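Side-chain contacts in CaaX farnesyltransferase beta subunit Ram1 (Aspergillus fumigatus, PDB 4L9P), which forms, with an alpha subunit, a zinc-dependent enzyme that probably transfers farnesyl from farnesyl diphosphate to the cysteine of C-terminal CaaX sequences: residues Gln236-Phe241 with Gly247-Arg252; Asn399-Glu404 with Ser442-Tyr447; Thr88-Leu93 with Arg359-Val364. All coordinates share one frame; numbering follows the deposited sequence.

Interaction 1 of 3, residues Gln236-Phe241 with Gly247-Arg252; sequences QPDGGF and GEEDVR. With FII ([(3,7,11-trimethyl-dodeca-2,6,10-trienyloxycarbamoyl)-methyl]-phosphonic acid), chain Q; EDO (1,2-ethanediol), chain O.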
loop_
_atom_site.group_PDB
_atom_site.type_symbol
_atom_site.label_atom_id
_atom_site.label_comp_id
_atom_site.label_asym_id
_atom_site.label_seq_id
_atom_site.Cartn_x
_atom_site.Cartn_y
_atom_site.Cartn_z
ATOM N N GLN B 236 14.714 -13.267 0.178
ATOM C CA GLN B 236 15.973 -12.535 0.244
ATOM C C GLN B 236 16.671 -12.698 1.588
ATOM O O GLN B 236 16.031 -13.004 2.591
ATOM C CB GLN B 236 15.710 -11.043 0.044
ATOM C CG GLN B 236 15.089 -10.735 -1.331
ATOM C CD GLN B 236 15.952 -11.316 -2.484
ATOM O OE1 GLN B 236 15.480 -12.169 -3.329
ATOM N NE2 GLN B 236 17.178 -10.891 -2.526
ATOM N N PRO B 237 17.987 -12.425 1.655
ATOM C CA PRO B 237 18.713 -12.578 2.933
ATOM C C PRO B 237 18.137 -11.747 4.069
ATOM O O PRO B 237 18.226 -12.157 5.223
ATOM C CB PRO B 237 20.107 -12.053 2.597
ATOM C CG PRO B 237 20.231 -12.428 1.126
ATOM C CD PRO B 237 18.885 -12.112 0.530
ATOM N N ASP B 238 17.584 -10.578 3.744
ATOM C CA ASP B 238 17.043 -9.706 4.783
ATOM C C ASP B 238 15.647 -10.090 5.256
ATOM O O ASP B 238 15.073 -9.392 6.094
ATOM C CB ASP B 238 17.084 -8.220 4.380
ATOM C CG ASP B 238 16.066 -7.859 3.321
ATOM O OD1 ASP B 238 15.359 -8.742 2.791
ATOM O OD2 ASP B 238 15.961 -6.650 3.058
ATOM N N GLY B 239 15.133 -11.221 4.763
ATOM C CA GLY B 239 13.854 -11.713 5.240
ATOM C C GLY B 239 12.642 -11.411 4.367
ATOM O O GLY B 239 11.614 -12.068 4.456
ATOM N N GLY B 240 12.793 -10.404 3.508
ATOM C CA GLY B 240 11.737 -10.043 2.569
ATOM C C GLY B 240 11.741 -10.868 1.302
ATOM O O GLY B 240 12.469 -11.896 1.156
ATOM N N PHE B 241 10.965 -10.385 0.317
ATOM C CA PHE B 241 10.782 -11.085 -0.959
ATOM C C PHE B 241 10.854 -10.065 -2.083
ATOM O O PHE B 241 10.271 -8.964 -2.006
ATOM C CB PHE B 241 9.370 -11.702 -1.030
ATOM C CG PHE B 241 9.190 -12.873 -0.136
ATOM C CD1 PHE B 241 8.887 -12.704 1.223
ATOM C CD2 PHE B 241 9.360 -14.145 -0.665
ATOM C CE1 PHE B 241 8.724 -13.860 2.047
ATOM C CE2 PHE B 241 9.236 -15.307 0.171
ATOM C CZ PHE B 241 8.922 -15.155 1.517
ATOM N N GLY B 247 13.678 -8.642 -9.797
ATOM C CA GLY B 247 12.831 -7.469 -9.557
ATOM C C GLY B 247 13.040 -6.837 -8.198
ATOM O O GLY B 247 13.853 -7.248 -7.374
ATOM N N GLU B 248 12.247 -5.814 -7.954
ATOM C CA GLU B 248 12.363 -5.040 -6.721
ATOM C C GLU B 248 11.870 -5.823 -5.477
ATOM O O GLU B 248 11.010 -6.732 -5.563
ATOM C CB GLU B 248 11.558 -3.714 -6.785
ATOM C CG GLU B 248 10.052 -3.903 -7.021
ATOM C CD GLU B 248 9.599 -4.013 -8.496
ATOM O OE1 GLU B 248 10.406 -4.325 -9.385
ATOM O OE2 GLU B 248 8.401 -3.781 -8.764
ATOM N N GLU B 249 12.437 -5.443 -4.329
ATOM C CA GLU B 249 12.025 -5.977 -3.018
ATOM C C GLU B 249 11.273 -4.911 -2.251
ATOM O O GLU B 249 11.824 -3.880 -1.904
ATOM C CB GLU B 249 13.261 -6.396 -2.238
ATOM C CG GLU B 249 12.860 -7.024 -0.875
ATOM C CD GLU B 249 13.990 -7.494 -0.038
ATOM O OE1 GLU B 249 15.187 -7.373 -0.412
ATOM O OE2 GLU B 249 13.694 -8.000 1.080
ATOM N N ASP B 250 10.027 -5.258 -1.903
ATOM C CA ASP B 250 9.203 -4.343 -1.087
ATOM C C ASP B 250 8.106 -5.161 -0.473
ATOM O O ASP B 250 7.981 -6.358 -0.743
ATOM C CB ASP B 250 8.705 -3.119 -1.908
ATOM C CG ASP B 250 7.801 -3.495 -3.045
ATOM O OD1 ASP B 250 6.902 -4.324 -2.832
ATOM O OD2 ASP B 250 7.989 -2.947 -4.176
ATOM N N VAL B 251 7.352 -4.510 0.408
ATOM C CA VAL B 251 6.395 -5.274 1.200
ATOM C C VAL B 251 5.234 -5.843 0.362
ATOM O O VAL B 251 4.618 -6.797 0.837
ATOM C CB VAL B 251 5.844 -4.451 2.362
ATOM C CG1 VAL B 251 6.990 -4.038 3.372
ATOM C CG2 VAL B 251 5.038 -3.309 1.838
ATOM N N ARG B 252 4.966 -5.360 -0.860
ATOM C CA ARG B 252 4.067 -6.095 -1.779
ATOM C C ARG B 252 4.543 -7.469 -2.018
ATOM O O ARG B 252 3.741 -8.417 -2.082
ATOM C CB ARG B 252 4.040 -5.524 -3.214
ATOM C CG ARG B 252 3.501 -4.211 -3.213
ATOM C CD ARG B 252 3.657 -3.684 -4.732
ATOM N NE ARG B 252 5.061 -3.601 -5.106
ATOM C CZ ARG B 252 5.549 -3.880 -6.337
ATOM N NH1 ARG B 252 4.771 -4.207 -7.360
ATOM N NH2 ARG B 252 6.798 -3.797 -6.503
HETATM C C1 FII Q . -1.047 -6.039 -2.975
HETATM C C2 FII Q . -0.520 -4.803 -3.655
HETATM C C6 FII Q . 0.132 -5.023 -4.954
HETATM C C10 FII Q . -0.339 -3.590 -2.837
HETATM C C11 FII Q . 0.270 -2.292 -3.366
HETATM C C12 FII Q . -0.910 -1.331 -3.697
HETATM C C15 FII Q . -0.590 0.157 -3.809
HETATM C C18 FII Q . -1.707 1.140 -4.134
HETATM C C22 FII Q . 0.851 0.489 -4.037
HETATM C C23 FII Q . 1.211 1.943 -3.772
HETATM C C24 FII Q . 2.571 2.273 -4.255
HETATM C C27 FII Q . 2.734 3.752 -4.400
HETATM C C30 FII Q . 3.242 4.467 -3.160
HETATM C C34 FII Q . 3.041 4.210 -5.776
HETATM C C35 FII Q . 3.513 5.616 -6.082
HETATM O O36 FII Q . 2.545 6.324 -6.835
HETATM N N42 FII Q . 1.296 6.397 -6.281
HETATM C C43 FII Q . 1.056 7.634 -5.665
HETATM O O44 FII Q . 1.881 8.555 -5.569
HETATM C C45 FII Q . -0.360 7.758 -5.122
HETATM P P46 FII Q . -0.492 8.800 -3.577
HETATM O O49 FII Q . 0.588 8.331 -2.677
HETATM O O50 FII Q . -0.421 10.240 -3.983
HETATM O O51 FII Q . -1.897 8.421 -3.063
HETATM C C1 EDO O . 17.695 -8.371 0.756
HETATM O O1 EDO O . 18.664 -9.117 1.506
HETATM C C2 EDO O . 18.079 -7.989 -0.670
HETATM O O2 EDO O . 18.606 -8.955 -1.583
HETATM O O HOH W 1 9.472 -8.031 0.904
#
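E249 reaches D238 as a fully extended arm, its CG anti to the backbone N (chi1 -177°), while D238 turns its own carboxylate between its backbone N and carbonyl carbon (chi1 72°), and the two acids arrive from opposite directions. D238 OD1 lies only 2.5 Å from E249 OE2, so close that one of the two acids, which is not settled, probably carries a proton, and the carboxylate planes are twisted 68° apart. The same D238 OD1 accepts from G240 N at 3.1 Å, above the plane of the carboxylate, closing an Asx turn over the type I turn Q236-G239. E249 CG rests 3.4 Å from F241 O, and Q236 CG slides past E249 OE1 at 3.5 Å. A water accepts from F241 N at 2.8 Å and donates to D250 O, joining the two backbones.

Further along 247-252 the chemistry turns to opposite charges. R252 grips D250 side-on through NE and NH2, and R252 NH2 also meets the anti lone pair of E248 OE2 at 2.8 Å. Y123 of the alpha subunit adds a cation-pi contact to R252. D250 is thus both the N-cap of helix 251-263 and the brace of R252, whose CG packs 3.8 Å from C11 of the farnesyl analogue. With R252 NH1 bonded to the peptide backbone, this arginine lies where the isoprenoid pocket meets the peptide site.

Interaction 2 of 3, residues Asn399-Glu404 with Ser442-Tyr447; sequences NLYSRE and STVQYY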
loop_
_atom_site.group_PDB
_atom_site.type_symbol
_atom_site.label_atom_id
_atom_site.label_comp_id
_atom_site.label_asym_id
_atom_site.label_seq_id
_atom_site.Cartn_x
_atom_site.Cartn_y
_atom_site.Cartn_z
ATOM N N ASN B 399 -14.594 0.829 16.513
ATOM C CA ASN B 399 -13.995 1.405 15.317
ATOM C C ASN B 399 -13.340 2.688 15.681
ATOM O O ASN B 399 -13.986 3.558 16.273
ATOM C CB ASN B 399 -15.072 1.630 14.277
ATOM C CG ASN B 399 -15.691 0.353 13.881
ATOM O OD1 ASN B 399 -14.946 -0.567 13.453
ATOM N ND2 ASN B 399 -17.032 0.215 14.083
ATOM N N LEU B 400 -12.057 2.804 15.372
ATOM C CA LEU B 400 -11.264 3.952 15.764
ATOM C C LEU B 400 -11.148 5.046 14.689
ATOM O O LEU B 400 -10.346 5.934 14.832
ATOM C CB LEU B 400 -9.873 3.479 16.263
ATOM C CG LEU B 400 -9.970 2.605 17.543
ATOM C CD1 LEU B 400 -8.529 2.180 17.930
ATOM C CD2 LEU B 400 -10.655 3.305 18.701
ATOM N N TYR B 401 -11.942 4.945 13.632
ATOM C CA TYR B 401 -12.007 5.889 12.527
ATOM C C TYR B 401 -13.515 6.166 12.326
ATOM O O TYR B 401 -14.364 5.569 13.005
ATOM C CB TYR B 401 -11.409 5.305 11.221
ATOM C CG TYR B 401 -12.182 4.123 10.704
ATOM C CD1 TYR B 401 -12.067 2.872 11.261
ATOM C CD2 TYR B 401 -13.013 4.285 9.601
ATOM C CE1 TYR B 401 -12.803 1.776 10.786
ATOM C CE2 TYR B 401 -13.739 3.184 9.077
ATOM C CZ TYR B 401 -13.630 1.930 9.663
ATOM O OH TYR B 401 -14.387 0.879 9.120
ATOM N N SER B 402 -13.837 7.057 11.384
ATOM C CA SER B 402 -15.225 7.427 11.103
ATOM C C SER B 402 -15.785 6.606 9.956
ATOM O O SER B 402 -15.511 6.875 8.768
ATOM C CB SER B 402 -15.315 8.940 10.777
ATOM O OG SER B 402 -16.661 9.235 10.385
ATOM N N ARG B 403 -16.652 5.645 10.284
ATOM C CA ARG B 403 -17.341 4.897 9.235
ATOM C C ARG B 403 -18.282 5.798 8.432
ATOM O O ARG B 403 -18.413 5.641 7.212
ATOM C CB ARG B 403 -18.117 3.704 9.840
ATOM C CG ARG B 403 -17.210 2.577 10.376
ATOM C CD ARG B 403 -18.100 1.315 10.836
ATOM N NE ARG B 403 -19.061 1.602 11.850
ATOM C CZ ARG B 403 -20.356 1.363 11.759
ATOM N NH1 ARG B 403 -20.922 0.714 10.691
ATOM N NH2 ARG B 403 -21.104 1.693 12.794
ATOM N N GLU B 404 -18.891 6.767 9.108
ATOM C CA GLU B 404 -19.774 7.710 8.420
ATOM C C GLU B 404 -18.955 8.455 7.346
ATOM O O GLU B 404 -19.410 8.578 6.219
ATOM C CB GLU B 404 -20.329 8.743 9.430
ATOM C CG GLU B 404 -21.082 9.867 8.723
ATOM C CD GLU B 404 -21.796 10.856 9.627
ATOM O OE1 GLU B 404 -21.601 10.773 10.854
ATOM O OE2 GLU B 404 -22.612 11.643 9.085
ATOM N N SER B 442 -17.685 -2.386 1.980
ATOM C CA SER B 442 -18.067 -3.635 2.684
ATOM C C SER B 442 -17.491 -3.618 4.087
ATOM O O SER B 442 -18.164 -4.004 5.056
ATOM C CB SER B 442 -17.648 -4.859 1.893
ATOM O OG SER B 442 -18.073 -6.016 2.639
ATOM N N THR B 443 -16.216 -3.228 4.257
ATOM C CA THR B 443 -15.580 -3.257 5.586
ATOM C C THR B 443 -16.388 -2.503 6.622
ATOM O O THR B 443 -16.539 -2.944 7.762
ATOM C CB THR B 443 -14.182 -2.568 5.498
ATOM O OG1 THR B 443 -13.364 -3.317 4.612
ATOM C CG2 THR B 443 -13.479 -2.374 6.876
ATOM N N VAL B 444 -16.929 -1.339 6.229
ATOM C CA VAL B 444 -17.698 -0.559 7.215
ATOM C C VAL B 444 -19.012 -1.224 7.626
ATOM O O VAL B 444 -19.608 -0.837 8.646
ATOM C CB VAL B 444 -17.998 0.893 6.782
ATOM C CG1 VAL B 444 -16.741 1.680 6.387
ATOM C CG2 VAL B 444 -19.017 0.995 5.708
ATOM N N GLN B 445 -19.441 -2.186 6.845
ATOM C CA GLN B 445 -20.734 -2.847 7.098
ATOM C C GLN B 445 -20.617 -4.078 7.964
ATOM O O GLN B 445 -21.650 -4.731 8.201
ATOM C CB GLN B 445 -21.355 -3.188 5.753
ATOM C CG GLN B 445 -21.622 -1.971 4.922
ATOM C CD GLN B 445 -22.068 -2.326 3.493
ATOM O OE1 GLN B 445 -21.816 -3.434 2.993
ATOM N NE2 GLN B 445 -22.679 -1.357 2.810
ATOM N N TYR B 446 -19.421 -4.467 8.410
ATOM C CA TYR B 446 -19.257 -5.669 9.223
ATOM C C TYR B 446 -18.367 -5.435 10.410
ATOM O O TYR B 446 -17.425 -4.611 10.346
ATOM C CB TYR B 446 -18.590 -6.821 8.389
ATOM C CG TYR B 446 -19.538 -7.254 7.319
ATOM C CD1 TYR B 446 -20.516 -8.200 7.630
ATOM C CD2 TYR B 446 -19.528 -6.683 6.030
ATOM C CE1 TYR B 446 -21.516 -8.525 6.717
ATOM C CE2 TYR B 446 -20.495 -7.015 5.054
ATOM C CZ TYR B 446 -21.508 -7.901 5.431
ATOM O OH TYR B 446 -22.509 -8.178 4.551
ATOM N N TYR B 447 -18.637 -6.196 11.472
ATOM C CA TYR B 447 -17.632 -6.472 12.514
ATOM C C TYR B 447 -16.749 -7.594 11.942
ATOM O O TYR B 447 -17.284 -8.671 11.574
ATOM C CB TYR B 447 -18.341 -7.022 13.763
ATOM C CG TYR B 447 -19.299 -6.038 14.423
ATOM C CD1 TYR B 447 -18.811 -5.042 15.240
ATOM C CD2 TYR B 447 -20.691 -6.159 14.287
ATOM C CE1 TYR B 447 -19.674 -4.152 15.881
ATOM C CE2 TYR B 447 -21.567 -5.272 14.905
ATOM C CZ TYR B 447 -21.045 -4.260 15.699
ATOM O OH TYR B 447 -21.898 -3.373 16.333
#
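R403 and V444 form the tight half of this buried contact, their side chains sliding past each other in opposite directions. The arginine lays its aliphatic stem against the valine before turning polar: R403 CG is 4.0 Å from V444 CB, and R403 CD comes within 3.4 Å of V444 O. A bend at chi3 (-59°) then brings the guanidinium round to the valine carbonyl. R403 NH1 donates to V444 O at 2.9 Å with an N-H...O angle of 157°, approaching nearly along the C=O axis and with the oxygen close to the guanidinium plane. One residue therefore supplies both the apolar surface that fits the valine and the donor that meets its backbone.

The other half, round Y401, is looser, made of van der Waals contacts with no hydrogen bond from Y401 to 442-447. The ring crosses V444 at about a right angle and presents its edge, so that V444 CG1 stands 3.7 Å from Y401 OH and 4.3 Å from Y401 CE2. T443 CG2 is farther off, 4.1 Å from Y401 OH, and this distance belongs to one of two conformers of the threonine; its hydroxyl is occupied with N374. V444 also touches L406 and T407 of helix 403-413, while the backbone of Y401 is held by N344 of the alpha subunit.

Chemically, the first turn of helix 403-413 supplies an arginine to a backbone carbonyl between the body of helix 431-444 and strand 446-449. Because NE of R403 also forms a salt bridge with D481, its buried charge is probably balanced there, and the partial negative charge expected near the C-terminal end of helix 431-444 would add to that balance.

Interaction 3 of 3, residues Thr88-Leu93 with Arg359-Val364; sequences TETTEL and RTNKLV. With FII ([(3,7,11-trimethyl-dodeca-2,6,10-trienyloxycarbamoyl)-methyl]-phosphonic acid), chain Q.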
loop_
_atom_site.group_PDB
_atom_site.type_symbol
_atom_site.label_atom_id
_atom_site.label_comp_id
_atom_site.label_asym_id
_atom_site.label_seq_id
_atom_site.Cartn_x
_atom_site.Cartn_y
_atom_site.Cartn_z
ATOM N N THR B 88 1.032 26.690 -0.838
ATOM C CA THR B 88 2.002 25.921 -1.604
ATOM C C THR B 88 1.273 24.931 -2.507
ATOM O O THR B 88 0.030 24.846 -2.453
ATOM C CB THR B 88 2.942 25.115 -0.696
ATOM O OG1 THR B 88 2.180 24.176 0.075
ATOM C CG2 THR B 88 3.787 26.020 0.236
ATOM N N GLU B 89 1.981 24.176 -3.342
ATOM C CA GLU B 89 1.298 23.273 -4.239
ATOM C C GLU B 89 0.423 22.284 -3.464
ATOM O O GLU B 89 -0.672 21.947 -3.898
ATOM C CB GLU B 89 2.316 22.512 -5.090
ATOM C CG GLU B 89 1.680 21.495 -6.023
ATOM C CD GLU B 89 2.664 20.780 -6.944
ATOM O OE1 GLU B 89 3.610 20.083 -6.475
ATOM O OE2 GLU B 89 2.486 20.906 -8.175
ATOM N N THR B 90 0.900 21.853 -2.299
ATOM C CA THR B 90 0.107 20.931 -1.467
ATOM C C THR B 90 -1.247 21.543 -1.122
ATOM O O THR B 90 -2.270 20.849 -1.243
ATOM C CB THR B 90 0.875 20.591 -0.126
ATOM O OG1 THR B 90 2.039 19.837 -0.470
ATOM C CG2 THR B 90 0.035 19.767 0.830
ATOM N N THR B 91 -1.274 22.813 -0.673
ATOM C CA THR B 91 -2.559 23.386 -0.290
ATOM C C THR B 91 -3.398 23.694 -1.491
ATOM O O THR B 91 -4.637 23.641 -1.363
ATOM C CB THR B 91 -2.435 24.600 0.615
ATOM O OG1 THR B 91 -1.650 25.599 -0.041
ATOM C CG2 THR B 91 -1.775 24.188 1.939
ATOM N N GLU B 92 -2.805 23.995 -2.643
ATOM C CA GLU B 92 -3.616 24.235 -3.846
ATOM C C GLU B 92 -4.353 22.972 -4.227
ATOM O O GLU B 92 -5.566 23.004 -4.511
ATOM C CB GLU B 92 -2.722 24.648 -5.005
ATOM C CG GLU B 92 -2.122 26.002 -4.882
ATOM C CD GLU B 92 -1.150 26.229 -6.058
ATOM O OE1 GLU B 92 -1.618 26.160 -7.227
ATOM O OE2 GLU B 92 0.074 26.401 -5.837
ATOM N N LEU B 93 -3.655 21.830 -4.222
ATOM C CA LEU B 93 -4.308 20.583 -4.607
ATOM C C LEU B 93 -5.317 20.127 -3.565
ATOM O O LEU B 93 -6.407 19.636 -3.911
ATOM C CB LEU B 93 -3.267 19.493 -4.792
ATOM C CG LEU B 93 -2.376 19.671 -5.996
ATOM C CD1 LEU B 93 -1.163 18.712 -5.866
ATOM C CD2 LEU B 93 -3.144 19.423 -7.270
ATOM N N ARG B 359 -0.761 8.969 2.367
ATOM C CA ARG B 359 0.433 9.469 3.093
ATOM C C ARG B 359 0.245 10.918 3.454
ATOM O O ARG B 359 -0.645 11.623 2.924
ATOM C CB ARG B 359 1.740 9.247 2.280
ATOM C CG ARG B 359 1.589 9.595 0.811
ATOM C CD ARG B 359 3.002 9.423 0.108
ATOM N NE ARG B 359 2.816 9.347 -1.326
ATOM C CZ ARG B 359 3.720 9.815 -2.206
ATOM N NH1 ARG B 359 4.929 10.258 -1.784
ATOM N NH2 ARG B 359 3.438 9.747 -3.492
ATOM N N THR B 360 1.033 11.322 4.447
ATOM C CA THR B 360 0.879 12.653 5.014
ATOM C C THR B 360 0.974 13.742 3.947
ATOM O O THR B 360 1.885 13.755 3.110
ATOM C CB THR B 360 1.969 12.879 6.070
ATOM O OG1 THR B 360 1.795 11.830 7.045
ATOM C CG2 THR B 360 1.891 14.283 6.733
ATOM N N ASN B 361 0.020 14.692 4.032
ATOM C CA ASN B 361 -0.019 15.841 3.124
ATOM C C ASN B 361 -0.274 15.501 1.649
ATOM O O ASN B 361 -0.026 16.325 0.774
ATOM C CB ASN B 361 1.216 16.731 3.301
ATOM C CG ASN B 361 1.025 17.763 4.404
ATOM O OD1 ASN B 361 -0.073 18.350 4.522
ATOM N ND2 ASN B 361 2.063 18.041 5.166
ATOM N N LYS B 362 -0.856 14.308 1.392
ATOM C CA LYS B 362 -1.355 14.031 0.044
ATOM C C LYS B 362 -2.881 13.899 0.084
ATOM O O LYS B 362 -3.489 14.276 1.113
ATOM C CB LYS B 362 -0.637 12.817 -0.585
ATOM C CG LYS B 362 0.877 13.116 -0.787
ATOM C CD LYS B 362 1.451 12.371 -1.937
ATOM C CE LYS B 362 1.063 13.056 -3.233
ATOM N NZ LYS B 362 1.322 12.222 -4.449
ATOM N N LEU B 363 -3.489 13.456 -0.997
ATOM C CA LEU B 363 -4.950 13.645 -1.130
ATOM C C LEU B 363 -5.692 12.352 -0.843
ATOM O O LEU B 363 -5.196 11.238 -1.038
ATOM C CB LEU B 363 -5.257 14.041 -2.577
ATOM C CG LEU B 363 -4.581 15.330 -3.079
ATOM C CD1 LEU B 363 -4.916 15.552 -4.553
ATOM C CD2 LEU B 363 -5.011 16.523 -2.240
ATOM N N VAL B 364 -6.959 12.534 -0.490
ATOM C CA VAL B 364 -7.835 11.346 -0.401
ATOM C C VAL B 364 -7.969 10.605 -1.732
ATOM O O VAL B 364 -7.809 11.185 -2.813
ATOM C CB VAL B 364 -9.232 11.716 0.138
ATOM C CG1 VAL B 364 -9.118 12.266 1.570
ATOM C CG2 VAL B 364 -9.979 12.655 -0.819
HETATM C C1 FII Q . -1.047 -6.039 -2.975
HETATM C C2 FII Q . -0.520 -4.803 -3.655
HETATM C C6 FII Q . 0.132 -5.023 -4.954
HETATM C C10 FII Q . -0.339 -3.590 -2.837
HETATM C C11 FII Q . 0.270 -2.292 -3.366
HETATM C C12 FII Q . -0.910 -1.331 -3.697
HETATM C C15 FII Q . -0.590 0.157 -3.809
HETATM C C18 FII Q . -1.707 1.140 -4.134
HETATM C C22 FII Q . 0.851 0.489 -4.037
HETATM C C23 FII Q . 1.211 1.943 -3.772
HETATM C C24 FII Q . 2.571 2.273 -4.255
HETATM C C27 FII Q . 2.734 3.752 -4.400
HETATM C C30 FII Q . 3.242 4.467 -3.160
HETATM C C34 FII Q . 3.041 4.210 -5.776
HETATM C C35 FII Q . 3.513 5.616 -6.082
HETATM O O36 FII Q . 2.545 6.324 -6.835
HETATM N N42 FII Q . 1.296 6.397 -6.281
HETATM C C43 FII Q . 1.056 7.634 -5.665
HETATM O O44 FII Q . 1.881 8.555 -5.569
HETATM C C45 FII Q . -0.360 7.758 -5.122
HETATM P P46 FII Q . -0.492 8.800 -3.577
HETATM O O49 FII Q . 0.588 8.331 -2.677
HETATM O O50 FII Q . -0.421 10.240 -3.983
HETATM O O51 FII Q . -1.897 8.421 -3.063
HETATM O O HOH W 2 -2.078 17.981 -1.394
#
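T90 meets N361 through its methyl group, T90 CG2, which lies 3.4 Å from N361 O, while its hydroxyl is engaged by D193 of the alpha subunit. The two side chains cross at about a right angle, with T90 CG2 4.0 Å from N361 OD1, and the amide nitrogen of N361 is held by N258 of the alpha subunit. A water lies 2.9 Å from T90 O and has only a weak, long approach to N361 O. One helical turn on, L363 CD2 packs on the backbone of L93, 3.8 Å from L93 O. No hydrogen bond joins the two segments directly; methyl groups rest on carbonyl oxygens, and the second subunit takes up the polar ends.

The loop that helix 89-105 touches is a type II turn, R359-K362, with N361 in its third place at a positive phi (65°), and its two ends carry the charged residues. R359 repays following outward. From CB, CG is set between the backbone N and the carbonyl carbon (chi1 43°), and the chain then runs extended to NE. CG and CD pass the phosphonate oxygen O49 of the analogue; R359 NE donates to O49 at 2.8 Å, almost straight at 167°. Beyond CZ, R359 NH2 reaches the carbonyl O44 of the analogue at 2.9 Å, with a longer bond to O49, and NH1 pairs with E309. K362 CD lies 3.3 Å above the plane of the R359 guanidinium, offset toward its rim, and K362 NZ bonds phosphonate O50 at 2.7 Å.

Arginine and lysine converge on the phosphonate, and H311 and Y368 also hydrogen-bond the analogue, which is consistent with the diphosphate end of a prenyltransferase isoprenoid site.

Along the chain, interaction 3 closes a long loop within which interaction 1 is nested, and interaction 2 follows in series. The three do not touch: the centres of interactions 1 and 2 lie 32 Å apart, on opposite sides of the chain's centre, those of 1 and 3 about 30 Å, and those of 2 and 3 about 25 Å. Helix 89-105 belongs to interaction 3, helix 251-263 to interaction 1, and helices 403-413 and 431-444 to interaction 2. The farnesyl analogue spans two of them, its hydrocarbon chain at interaction 1 and its phosphonate at interaction 3. Interaction 2 stands away from the isoprenoid and zinc sites and joins helices of the toroid instead.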